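Local coordinates for protein KLLA0E08119p (Kluyveromyces lactis, PDB 3VA7) that probably catalyses the biotin- and ATP-dependent carboxylation of urea to urea-1-carboxylate, the first step of urea breakdown by the allophanate route, at residues D941-Y946 against T1011-S1016; E948-E953 against V1144-L1149; R1005-G1010 against G1028-C1033. All blocks are in the same frame, centred on the assembly; numbering follows the deposited sequence.

Interaction 1 of 3, residues D941-Y946 against T1011-S1016. With BTI (5-(hexahydro-2-oxo-1H-thieno[3,4-D]imidazol-6-yl)pentanal), chain B.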
# COMPACT_ATOMS: atom_id res chain seq x y z
N ASP A 941 -11.38 -21.19 3.88
CA ASP A 941 -11.56 -20.50 5.16
C ASP A 941 -12.45 -19.27 5.03
O ASP A 941 -12.99 -18.78 6.05
CB ASP A 941 -10.23 -20.12 5.81
CG ASP A 941 -10.37 -19.92 7.31
OD1 ASP A 941 -11.01 -20.75 8.02
OD2 ASP A 941 -9.82 -18.95 7.85
N CYS A 942 -12.60 -18.75 3.78
CA CYS A 942 -13.34 -17.50 3.56
C CYS A 942 -14.79 -17.86 3.71
O CYS A 942 -15.54 -17.12 4.29
CB CYS A 942 -13.11 -16.91 2.16
SG CYS A 942 -11.60 -15.97 1.89
N VAL A 943 -15.15 -19.03 3.22
CA VAL A 943 -16.50 -19.54 3.40
C VAL A 943 -16.74 -19.88 4.87
O VAL A 943 -17.81 -19.59 5.42
CB VAL A 943 -16.81 -20.76 2.52
CG1 VAL A 943 -18.26 -21.12 2.68
CG2 VAL A 943 -16.47 -20.50 1.03
N THR A 944 -15.75 -20.47 5.53
CA THR A 944 -15.92 -20.77 6.92
C THR A 944 -16.26 -19.54 7.74
O THR A 944 -17.22 -19.52 8.49
CB THR A 944 -14.71 -21.57 7.51
OG1 THR A 944 -14.75 -22.90 6.95
CG2 THR A 944 -14.75 -21.57 9.09
N ARG A 945 -15.48 -18.51 7.59
CA ARG A 945 -15.73 -17.28 8.29
C ARG A 945 -17.18 -16.77 7.97
O ARG A 945 -17.91 -16.23 8.83
CB ARG A 945 -14.67 -16.28 7.84
CG ARG A 945 -15.06 -14.84 8.01
CD ARG A 945 -13.83 -13.87 8.02
NE ARG A 945 -14.36 -12.56 8.43
CZ ARG A 945 -13.66 -11.47 8.72
NH1 ARG A 945 -12.32 -11.46 8.62
NH2 ARG A 945 -14.33 -10.38 9.07
N TYR A 946 -17.61 -16.98 6.74
CA TYR A 946 -18.93 -16.50 6.40
C TYR A 946 -20.00 -17.34 7.13
O TYR A 946 -20.99 -16.82 7.63
CB TYR A 946 -19.09 -16.51 4.88
CG TYR A 946 -20.40 -16.05 4.46
CD1 TYR A 946 -20.67 -14.68 4.39
CD2 TYR A 946 -21.42 -16.97 4.19
CE1 TYR A 946 -21.96 -14.22 4.02
CE2 TYR A 946 -22.70 -16.53 3.82
CZ TYR A 946 -22.94 -15.15 3.73
OH TYR A 946 -24.18 -14.71 3.33
N THR A 1011 -25.49 -18.08 -8.16
CA THR A 1011 -26.09 -16.96 -7.50
C THR A 1011 -24.97 -16.26 -6.74
O THR A 1011 -23.91 -16.84 -6.50
CB THR A 1011 -27.19 -17.35 -6.46
OG1 THR A 1011 -27.77 -16.16 -5.91
CG2 THR A 1011 -26.61 -18.14 -5.25
N LYS A 1012 -25.21 -15.02 -6.36
CA LYS A 1012 -24.27 -14.26 -5.59
C LYS A 1012 -24.76 -14.37 -4.17
O LYS A 1012 -25.93 -14.72 -3.95
CB LYS A 1012 -24.25 -12.84 -6.12
CG LYS A 1012 -23.52 -12.75 -7.50
CD LYS A 1012 -24.30 -11.94 -8.51
CE LYS A 1012 -23.48 -11.63 -9.72
NZ LYS A 1012 -24.23 -10.82 -10.68
N TYR A 1013 -23.89 -14.14 -3.20
CA TYR A 1013 -24.31 -14.37 -1.83
C TYR A 1013 -25.49 -13.46 -1.40
O TYR A 1013 -25.71 -12.36 -1.95
CB TYR A 1013 -23.12 -14.15 -0.89
CG TYR A 1013 -22.13 -15.31 -0.74
CD1 TYR A 1013 -21.79 -16.18 -1.82
CD2 TYR A 1013 -21.48 -15.52 0.49
CE1 TYR A 1013 -20.87 -17.21 -1.66
CE2 TYR A 1013 -20.52 -16.57 0.65
CZ TYR A 1013 -20.23 -17.39 -0.41
OH TYR A 1013 -19.30 -18.37 -0.22
N ASN A 1014 -26.27 -13.95 -0.43
CA ASN A 1014 -27.34 -13.21 0.16
C ASN A 1014 -27.30 -13.35 1.68
O ASN A 1014 -27.80 -14.34 2.22
CB ASN A 1014 -28.66 -13.69 -0.42
CG ASN A 1014 -29.88 -13.26 0.40
OD1 ASN A 1014 -30.86 -14.03 0.52
ND2 ASN A 1014 -29.82 -12.08 1.00
N PRO A 1015 -26.73 -12.37 2.38
CA PRO A 1015 -26.09 -11.14 1.93
C PRO A 1015 -24.64 -11.43 1.60
O PRO A 1015 -24.16 -12.54 1.88
CB PRO A 1015 -26.12 -10.24 3.20
CG PRO A 1015 -25.96 -11.14 4.29
CD PRO A 1015 -26.65 -12.48 3.85
N SER A 1016 -23.92 -10.44 1.10
CA SER A 1016 -22.53 -10.65 0.74
C SER A 1016 -21.61 -10.85 1.94
O SER A 1016 -21.92 -10.46 3.05
CB SER A 1016 -22.08 -9.51 -0.16
OG SER A 1016 -22.43 -8.25 0.41
C11 BTI B . -19.70 -3.69 3.49
O11 BTI B . -19.84 -4.94 3.63
C10 BTI B . -19.87 -2.92 2.14
C9 BTI B . -20.13 -3.90 1.00
C8 BTI B . -20.62 -3.29 -0.31
C7 BTI B . -21.34 -4.27 -1.26
C2 BTI B . -20.60 -5.56 -1.53
S1 BTI B . -19.01 -5.32 -2.25
C6 BTI B . -18.95 -6.92 -2.98
C5 BTI B . -20.37 -7.39 -3.20
N3 BTI B . -20.57 -7.10 -4.59
C3 BTI B . -21.41 -6.11 -4.75
O3 BTI B . -21.81 -5.68 -5.93
N2 BTI B . -21.84 -5.63 -3.60
C4 BTI B . -21.37 -6.45 -2.50
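The hydroxyl of Tyr946 donates a hydrogen bond to the backbone carbonyl of Pro1015, OH to O 2.6 Å, and so ties helix 937-949 to a loop of the biotin pocket in the carboxyltransferase domain, subdomains C and D. The donor lies in the carbonyl plane, at a C=O...OH angle of 150°. Tyr946 reaches this far because its CG stands anti to the backbone N (chi1 180°), sending the long ring straight from the helix to the loop. The peptide bond before Pro1015 is cis, a geometry that proline accepts more readily than other residues, and Pro1015 CD packs against the same hydroxyl oxygen at 3.4 Å. The ring of Tyr946 also takes part in a T-shaped (edge-to-face) pair: the CD2-CE2 edge of Tyr1013 points at the centre of one face of Tyr946, with centroids 4.8 Å apart and planes at 62°. The two tyrosines run past each other in opposite senses, which brings Tyr1013 OH back to the helix, against Val943 CG2 at 3.8 Å, about one turn before Tyr946. Beyond this pair, Tyr1013 also makes a cation-pi contact with Arg1017. Ser1016 turns from the helix to the bound biotin group. A small residue suits this place, since its OG, held between the backbone N and the carbonyl carbon, comes 3.6 Å from C4 of BTI.

Interaction 2 of 3, residues E948-E953 against V1144-L1149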
# COMPACT_ATOMS: atom_id res chain seq x y z
N GLU A 948 -19.60 -18.79 10.04
CA GLU A 948 -19.60 -18.60 11.46
C GLU A 948 -19.87 -17.16 11.87
O GLU A 948 -20.18 -16.90 13.04
CB GLU A 948 -18.45 -19.37 12.21
CG GLU A 948 -17.09 -19.19 11.66
CD GLU A 948 -16.01 -20.15 12.18
OE1 GLU A 948 -14.95 -19.59 12.53
OE2 GLU A 948 -16.15 -21.40 12.14
N THR A 949 -19.87 -16.21 10.91
CA THR A 949 -20.05 -14.82 11.33
C THR A 949 -21.33 -14.20 10.85
O THR A 949 -21.71 -13.16 11.38
CB THR A 949 -18.92 -13.92 10.89
OG1 THR A 949 -18.95 -13.85 9.46
CG2 THR A 949 -17.59 -14.43 11.39
N ILE A 950 -21.97 -14.79 9.84
CA ILE A 950 -23.04 -14.05 9.13
C ILE A 950 -24.26 -14.89 8.81
O ILE A 950 -25.35 -14.53 9.22
CB ILE A 950 -22.52 -13.39 7.80
CG1 ILE A 950 -21.58 -12.24 8.12
CG2 ILE A 950 -23.69 -12.96 6.87
CD1 ILE A 950 -21.04 -11.47 6.84
N ARG A 951 -24.04 -15.97 8.05
CA ARG A 951 -25.08 -16.89 7.67
C ARG A 951 -24.52 -18.31 7.64
O ARG A 951 -23.67 -18.62 6.79
CB ARG A 951 -25.60 -16.56 6.28
CG ARG A 951 -26.84 -17.37 5.95
CD ARG A 951 -27.67 -16.67 4.90
NE ARG A 951 -28.83 -17.47 4.53
CZ ARG A 951 -29.88 -17.04 3.85
NH1 ARG A 951 -29.96 -15.77 3.47
NH2 ARG A 951 -30.88 -17.87 3.56
N SER A 952 -25.01 -19.19 8.52
CA SER A 952 -24.42 -20.52 8.63
C SER A 952 -25.05 -21.59 7.73
O SER A 952 -24.46 -22.67 7.50
CB SER A 952 -24.43 -20.98 10.09
OG SER A 952 -25.74 -21.40 10.45
N GLU A 953 -26.26 -21.31 7.24
CA GLU A 953 -26.94 -22.19 6.26
C GLU A 953 -27.53 -21.41 5.11
O GLU A 953 -28.11 -20.32 5.29
CB GLU A 953 -28.03 -23.03 6.92
CG GLU A 953 -27.50 -23.93 8.05
CD GLU A 953 -28.62 -24.74 8.72
OE1 GLU A 953 -29.50 -24.15 9.45
OE2 GLU A 953 -28.63 -25.98 8.52
N VAL A 1144 -34.72 -16.61 0.46
CA VAL A 1144 -35.19 -16.49 1.85
C VAL A 1144 -34.23 -15.52 2.52
O VAL A 1144 -33.04 -15.83 2.60
CB VAL A 1144 -35.24 -17.87 2.65
CG1 VAL A 1144 -35.64 -17.63 4.10
CG2 VAL A 1144 -36.18 -18.95 2.01
N ALA A 1145 -34.72 -14.36 2.97
CA ALA A 1145 -33.89 -13.39 3.71
C ALA A 1145 -33.22 -14.07 4.90
O ALA A 1145 -33.81 -14.96 5.50
CB ALA A 1145 -34.70 -12.19 4.17
N ASN A 1146 -31.99 -13.68 5.22
CA ASN A 1146 -31.30 -14.21 6.40
C ASN A 1146 -32.07 -13.83 7.68
O ASN A 1146 -32.82 -12.85 7.68
CB ASN A 1146 -29.86 -13.66 6.42
CG ASN A 1146 -28.94 -14.40 7.40
OD1 ASN A 1146 -29.16 -15.55 7.74
ND2 ASN A 1146 -27.89 -13.72 7.83
N ALA A 1147 -31.91 -14.62 8.75
CA ALA A 1147 -32.57 -14.38 10.04
C ALA A 1147 -32.18 -13.04 10.64
O ALA A 1147 -31.05 -12.58 10.47
CB ALA A 1147 -32.24 -15.49 11.03
N GLU A 1148 -33.12 -12.41 11.35
CA GLU A 1148 -32.85 -11.16 12.04
C GLU A 1148 -31.80 -11.45 13.09
O GLU A 1148 -31.88 -12.49 13.73
CB GLU A 1148 -34.11 -10.63 12.73
CG GLU A 1148 -35.24 -10.19 11.76
CD GLU A 1148 -34.86 -9.00 10.86
OE1 GLU A 1148 -34.59 -7.89 11.39
OE2 GLU A 1148 -34.85 -9.17 9.62
N LEU A 1149 -30.83 -10.55 13.24
CA LEU A 1149 -29.85 -10.66 14.33
C LEU A 1149 -30.59 -10.85 15.67
O LEU A 1149 -31.76 -10.46 15.80
CB LEU A 1149 -28.96 -9.40 14.39
CG LEU A 1149 -28.34 -8.70 13.16
CD1 LEU A 1149 -27.85 -7.30 13.54
CD2 LEU A 1149 -27.20 -9.50 12.51
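Arg951 and Asn1146 lie alongside one another and point in opposite directions, with the guanidinium and amide planes only 9° apart. Each side chain therefore passes the other and delivers its polar end to the opposing backbone. The guanidinium of Arg951 approaches Val1144 end-on, NH1 and NH2 both donating to its single carbonyl oxygen, at 3.2 Å for NH1 to O and 3.1 Å for NH2 to O. That oxygen lies close to the guanidinium plane, so both N-H groups can reach it. In return, Asn1146 ND2 donates to Ile950 O over 3.0 Å, with an N-H...O angle of 154°; the donor comes from above the carbonyl plane of Ile950, although the oxygen stays near the amide plane of Asn1146. This carbonyl belongs to the first residue to leave helical geometry, where a side-chain amide makes a fitting donor. Between the two polar ends, Asn1146 OD1 rests against the aliphatic part of Arg951, 3.4 Å from CD, while Asn1146 CA covers one face of the guanidinium. Arginine suits the place because its extended chain carries several donors: NE bonds Glu953 O at 3.0 Å, which fixes the rotation of the planar head, and NH1 makes a further weak bond to Asn1014 O. Replacing Arg951 by alanine would remove the whole guanidinium and is likely to leave the carbonyls of Val1144 and Glu953 without their donors, and Asn1146 without the chain it lies along. The contact fastens the loop after helix 1133-1142, which leads on to the biotin-carrying domain, to the end of helix 937-949 in the carboxyltransferase domain. Ile950 also touches strand 1194-1200 of the biotin-carrying domain, and Leu1149 packs on strands 691-698 and 701-705.

Interaction 3 of 3, residues R1005-G1010 against G1028-C1033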
# COMPACT_ATOMS: atom_id res chain seq x y z
N ARG A 1005 -21.18 -23.18 -23.34
CA ARG A 1005 -21.33 -24.40 -22.52
C ARG A 1005 -20.49 -24.29 -21.24
O ARG A 1005 -20.37 -25.27 -20.50
CB ARG A 1005 -20.86 -25.66 -23.31
CG ARG A 1005 -21.46 -25.75 -24.71
CD ARG A 1005 -20.73 -26.69 -25.66
NE ARG A 1005 -19.46 -26.18 -26.20
CZ ARG A 1005 -18.78 -26.79 -27.19
NH1 ARG A 1005 -19.26 -27.92 -27.74
NH2 ARG A 1005 -17.63 -26.30 -27.63
N HIS A 1006 -19.85 -23.14 -21.00
CA HIS A 1006 -19.07 -23.02 -19.79
C HIS A 1006 -19.77 -22.14 -18.83
O HIS A 1006 -19.23 -21.75 -17.79
CB HIS A 1006 -17.68 -22.54 -20.07
CG HIS A 1006 -16.78 -23.61 -20.56
ND1 HIS A 1006 -15.61 -23.35 -21.26
CD2 HIS A 1006 -16.88 -24.96 -20.47
CE1 HIS A 1006 -15.03 -24.49 -21.56
NE2 HIS A 1006 -15.78 -25.48 -21.10
N ARG A 1007 -21.02 -21.82 -19.15
CA ARG A 1007 -21.72 -20.82 -18.38
C ARG A 1007 -22.72 -21.56 -17.57
O ARG A 1007 -23.65 -22.12 -18.11
CB ARG A 1007 -22.39 -19.78 -19.28
CG ARG A 1007 -21.39 -19.09 -20.13
CD ARG A 1007 -22.01 -18.27 -21.22
NE ARG A 1007 -20.96 -17.72 -22.06
CZ ARG A 1007 -21.16 -17.05 -23.20
NH1 ARG A 1007 -22.40 -16.82 -23.63
NH2 ARG A 1007 -20.11 -16.62 -23.92
N TYR A 1008 -22.49 -21.52 -16.26
CA TYR A 1008 -23.22 -22.27 -15.27
C TYR A 1008 -24.18 -21.38 -14.51
O TYR A 1008 -23.90 -20.18 -14.26
CB TYR A 1008 -22.17 -22.85 -14.33
CG TYR A 1008 -21.32 -23.96 -14.98
CD1 TYR A 1008 -21.83 -24.69 -16.05
CD2 TYR A 1008 -20.05 -24.32 -14.47
CE1 TYR A 1008 -21.12 -25.71 -16.65
CE2 TYR A 1008 -19.31 -25.38 -15.05
CZ TYR A 1008 -19.86 -26.08 -16.15
OH TYR A 1008 -19.21 -27.15 -16.80
N LEU A 1009 -25.34 -21.93 -14.14
CA LEU A 1009 -26.21 -21.22 -13.23
C LEU A 1009 -25.53 -21.04 -11.86
O LEU A 1009 -24.54 -21.70 -11.54
CB LEU A 1009 -27.47 -22.02 -13.06
CG LEU A 1009 -28.46 -22.23 -14.22
CD1 LEU A 1009 -29.67 -22.95 -13.65
CD2 LEU A 1009 -28.90 -20.87 -14.86
N GLY A 1010 -26.06 -20.17 -11.02
CA GLY A 1010 -25.40 -19.88 -9.75
C GLY A 1010 -26.16 -18.80 -9.05
O GLY A 1010 -27.35 -18.61 -9.31
N GLY A 1028 -19.99 -15.99 -10.10
CA GLY A 1028 -21.22 -15.29 -9.72
C GLY A 1028 -22.17 -15.41 -10.87
O GLY A 1028 -21.97 -14.76 -11.94
N GLY A 1029 -23.20 -16.24 -10.67
CA GLY A 1029 -24.06 -16.64 -11.80
C GLY A 1029 -23.12 -17.24 -12.84
O GLY A 1029 -22.35 -18.15 -12.52
N MET A 1030 -23.12 -16.72 -14.06
CA MET A 1030 -22.16 -17.25 -15.06
C MET A 1030 -20.80 -16.52 -15.14
O MET A 1030 -19.95 -16.89 -15.94
CB MET A 1030 -22.80 -17.30 -16.42
CG MET A 1030 -22.55 -16.09 -17.27
SD MET A 1030 -23.86 -15.94 -18.51
CE MET A 1030 -23.23 -14.62 -19.56
N TYR A 1031 -20.60 -15.51 -14.28
CA TYR A 1031 -19.43 -14.67 -14.42
C TYR A 1031 -18.32 -15.11 -13.50
O TYR A 1031 -18.57 -15.71 -12.45
CB TYR A 1031 -19.75 -13.15 -14.23
CG TYR A 1031 -20.73 -12.60 -15.26
CD1 TYR A 1031 -22.08 -12.37 -14.91
CD2 TYR A 1031 -20.35 -12.39 -16.59
CE1 TYR A 1031 -22.97 -11.90 -15.80
CE2 TYR A 1031 -21.28 -11.91 -17.54
CZ TYR A 1031 -22.59 -11.67 -17.14
OH TYR A 1031 -23.57 -11.23 -18.03
N MET A 1032 -17.09 -14.79 -13.91
CA MET A 1032 -15.91 -15.11 -13.15
C MET A 1032 -15.22 -13.84 -12.69
O MET A 1032 -15.12 -12.89 -13.44
CB MET A 1032 -14.97 -15.88 -14.04
CG MET A 1032 -13.71 -16.24 -13.32
SD MET A 1032 -12.35 -15.15 -13.72
CE MET A 1032 -11.87 -14.88 -12.10
N CYS A 1033 -14.71 -13.84 -11.46
CA CYS A 1033 -13.89 -12.72 -10.96
C CYS A 1033 -12.64 -13.20 -10.22
O CYS A 1033 -12.59 -14.34 -9.74
CB CYS A 1033 -14.68 -11.82 -10.04
SG CYS A 1033 -14.88 -12.46 -8.37
O HOH W 1 -19.93 -20.27 -16.02
O HOH W 2 -22.28 -20.45 -10.88
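Arg1007 and Met1030 run side by side and point the same way, CB to CB 3.8 Å, where a loop of the carboxyltransferase domain meets the tip of a beta hairpin. The tip, joining strands 1024-1028 and 1031-1034, is a type II' turn from Gly1028 to Tyr1031. Its second position has positive phi, which Gly1029 adopts easily. Arg1007 sets CG anti to its carbonyl carbon (chi1 -58°) and is extended from CG to NE; Met1030 is likewise extended beyond CG. The two unbranched chains therefore keep company along their length, with Met1030 SD 4.0 Å from Arg1007 CD. Both also touch Val1000 on strand 997-1001, while the charged end of Arg1007 continues to Pro1001, whose carbonyl accepts from NH2. Across the backbones no direct hydrogen bond forms. Met1030 CA instead makes a CA-H...O contact with Tyr1008 O at 3.5 Å, and a water accepts from Tyr1008 N at 2.9 Å while donating weakly to Met1030 O. Gly1010 and Gly1029 approach to 4.1 Å, CA to CA, and Gly1010 has no side chain where the backbones come close. Further along the hairpin, Cys1033 touches the bound urea. Within the turn, Met1030 CG lies 4.2 Å above the Tyr1031 ring, over its centre, and the OH of that ring is hydrogen-bonded to His727 ND1.

In the fold
Interactions 1 and 2 are neighbours, their centres about 10 Å apart, and both use helix 937-949; they touch where Pro1015 meets Ile950. Interaction 3 has its centre about 17 Å from that of interaction 1, and touches it through Lys1012 and Gly1028, but lies about 24 Å from the centre of interaction 2. Residues 1005-1010 run directly into 1011-1016, so a single loop between strands 997-1001 and 1024-1028 serves interactions 1 and 3. Interaction 3 is nested within the span closed by interaction 2. The loop beside biotin is thus joined to the helix and to the urea-touching hairpin, and the end of the helix to the segment leading to the biotin carrier.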